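Local coordinates for protein serine protease inhibitor 2 (Anopheles gambiae, PDB 3PZF) that inhibits the clip-domain serine proteases CLIPB4, CLIPB9 and CLIPB10, and so restrains phenoloxidase activation and melanization in the mosquito's immune response, at residues A[48-53]-A[130-135]. Residues are numbered along the deposited sequence; the frame is centred on the assembly and turned at random.
Sequences VKILLT and THYHAM
Tyr-132 lays the outer end of its ring against the methyl group of Thr-53, whose CG2 lies 3.4 Å from the phenol OH and 3.6 Å from CE1, the two side chains crossing at about a right angle. The threonine turns its methyl to the tyrosine because CG2 stands anti to the backbone N, which leaves OG1 beside that nitrogen (chi1 -56°) and able to reach back one helical turn. There OG1 donates to Lys-49 O at 2.9 Å, from above the carbonyl plane, while the backbone N of Thr-53 reaches the same oxygen from the opposite face. Threonine suits the site: its hydroxyl is satisfied within its own helix and its methyl serves the packing. One turn earlier, branched Ile-50 offers two apolar arms: CD1 lies near the ring plane, off its edge, and CG2 is 4.3 Å from Tyr-132 CB. The contact joins helix 45-58 to Tyr-132, next to His-133, whose positive phi accompanies the chain's turn from helix toward strand. Tyrosine is long enough to carry its hydroxyl to a hydrogen bond with Glu-57 OE2. Methyls thus position the buried ring, and the same helix 45-58 satisfies its polar end.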
loop_
_atom_site.group_PDB
_atom_site.type_symbol
_atom_site.label_atom_id
_atom_site.label_comp_id
_atom_site.label_asym_id
_atom_site.label_seq_id
_atom_site.Cartn_x
_atom_site.Cartn_y
_atom_site.Cartn_z
ATOM N N VAL A 48 -1.899 -1.153 -6.163
ATOM C CA VAL A 48 -3.173 -1.588 -6.722
ATOM C C VAL A 48 -3.404 -0.889 -8.054
ATOM O O VAL A 48 -3.884 -1.507 -9.007
ATOM C CB VAL A 48 -4.363 -1.344 -5.778
ATOM C CG1 VAL A 48 -5.685 -1.765 -6.441
ATOM C CG2 VAL A 48 -4.180 -2.132 -4.484
ATOM N N LYS A 49 -3.055 0.390 -8.140
ATOM C CA LYS A 49 -3.264 1.092 -9.405
ATOM C C LYS A 49 -2.362 0.527 -10.499
ATOM O O LYS A 49 -2.770 0.438 -11.659
ATOM C CB LYS A 49 -3.066 2.598 -9.229
ATOM C CG LYS A 49 -4.030 3.158 -8.182
ATOM C CD LYS A 49 -4.133 4.710 -8.301
ATOM C CE LYS A 49 -2.868 5.427 -7.864
ATOM N NZ LYS A 49 -3.120 6.942 -7.767
ATOM N N ILE A 50 -1.145 0.138 -10.138
ATOM C CA ILE A 50 -0.269 -0.552 -11.096
ATOM C C ILE A 50 -0.942 -1.843 -11.642
ATOM O O ILE A 50 -0.875 -2.120 -12.857
ATOM C CB ILE A 50 1.100 -0.936 -10.457
ATOM C CG1 ILE A 50 1.913 0.314 -10.082
ATOM C CG2 ILE A 50 1.922 -1.787 -11.431
ATOM C CD1 ILE A 50 2.161 1.245 -11.228
ATOM N N LEU A 51 -1.548 -2.628 -10.761
ATOM C CA LEU A 51 -2.213 -3.883 -11.167
ATOM C C LEU A 51 -3.338 -3.597 -12.141
ATOM O O LEU A 51 -3.511 -4.275 -13.160
ATOM C CB LEU A 51 -2.820 -4.610 -9.947
ATOM C CG LEU A 51 -1.814 -4.963 -8.866
ATOM C CD1 LEU A 51 -2.461 -5.812 -7.742
ATOM C CD2 LEU A 51 -0.673 -5.712 -9.533
ATOM N N LEU A 52 -4.132 -2.601 -11.798
ATOM C CA LEU A 52 -5.245 -2.195 -12.648
ATOM C C LEU A 52 -4.762 -1.680 -13.992
ATOM O O LEU A 52 -5.390 -1.951 -15.003
ATOM C CB LEU A 52 -6.095 -1.135 -11.957
ATOM C CG LEU A 52 -6.805 -1.619 -10.683
ATOM C CD1 LEU A 52 -7.501 -0.431 -10.000
ATOM C CD2 LEU A 52 -7.798 -2.720 -11.042
ATOM N N THR A 53 -3.640 -0.965 -14.009
ATOM C CA THR A 53 -3.117 -0.441 -15.265
ATOM C C THR A 53 -2.548 -1.595 -16.091
ATOM O O THR A 53 -2.721 -1.619 -17.301
ATOM C CB THR A 53 -2.078 0.658 -15.036
ATOM O OG1 THR A 53 -2.672 1.691 -14.234
ATOM C CG2 THR A 53 -1.618 1.290 -16.423
ATOM N N THR A 130 9.233 -3.202 -18.649
ATOM C CA THR A 130 9.870 -1.895 -18.842
ATOM C C THR A 130 9.175 -0.781 -18.063
ATOM O O THR A 130 9.829 -0.031 -17.332
ATOM C CB THR A 130 9.920 -1.516 -20.347
ATOM O OG1 THR A 130 10.795 -2.428 -21.026
ATOM C CG2 THR A 130 10.423 -0.100 -20.546
ATOM N N HIS A 131 7.855 -0.673 -18.217
ATOM C CA HIS A 131 7.131 0.459 -17.653
ATOM C C HIS A 131 6.537 0.172 -16.270
ATOM O O HIS A 131 6.375 1.089 -15.486
ATOM C CB HIS A 131 6.005 0.895 -18.588
ATOM C CG HIS A 131 6.456 1.199 -19.984
ATOM N ND1 HIS A 131 6.966 2.426 -20.350
ATOM C CD2 HIS A 131 6.464 0.438 -21.106
ATOM C CE1 HIS A 131 7.268 2.410 -21.637
ATOM N NE2 HIS A 131 6.974 1.211 -22.120
ATOM N N TYR A 132 6.200 -1.080 -15.985
ATOM C CA TYR A 132 5.454 -1.395 -14.755
ATOM C C TYR A 132 6.237 -2.296 -13.828
ATOM O O TYR A 132 5.755 -2.675 -12.762
ATOM C CB TYR A 132 4.100 -2.024 -15.111
ATOM C CG TYR A 132 3.278 -1.121 -16.018
ATOM C CD1 TYR A 132 2.662 0.026 -15.507
ATOM C CD2 TYR A 132 3.141 -1.388 -17.379
ATOM C CE1 TYR A 132 1.917 0.869 -16.322
ATOM C CE2 TYR A 132 2.404 -0.556 -18.198
ATOM C CZ TYR A 132 1.795 0.567 -17.674
ATOM O OH TYR A 132 1.066 1.392 -18.501
ATOM N N HIS A 133 7.452 -2.633 -14.234
ATOM C CA HIS A 133 8.323 -3.468 -13.427
ATOM C C HIS A 133 7.579 -4.697 -12.911
ATOM O O HIS A 133 7.677 -5.067 -11.736
ATOM C CB HIS A 133 8.941 -2.616 -12.323
ATOM C CG HIS A 133 9.799 -1.521 -12.879
ATOM N ND1 HIS A 133 11.011 -1.772 -13.488
ATOM C CD2 HIS A 133 9.586 -0.189 -13.003
ATOM C CE1 HIS A 133 11.530 -0.635 -13.918
ATOM N NE2 HIS A 133 10.683 0.340 -13.638
ATOM N N ALA A 134 6.834 -5.296 -13.835
ATOM C CA ALA A 134 6.051 -6.511 -13.612
ATOM C C ALA A 134 6.488 -7.613 -14.577
ATOM O O ALA A 134 7.024 -7.332 -15.660
ATOM C CB ALA A 134 4.579 -6.202 -13.822
ATOM N N MET A 135 6.239 -8.869 -14.208
ATOM C CA MET A 135 6.626 -9.989 -15.062
ATOM C C MET A 135 5.486 -10.998 -15.172
ATOM O O MET A 135 4.477 -10.874 -14.472
ATOM C CB MET A 135 7.882 -10.660 -14.511
ATOM C CG MET A 135 9.110 -9.768 -14.591
ATOM S SD MET A 135 10.661 -10.598 -14.177
ATOM C CE MET A 135 11.040 -9.837 -12.591
#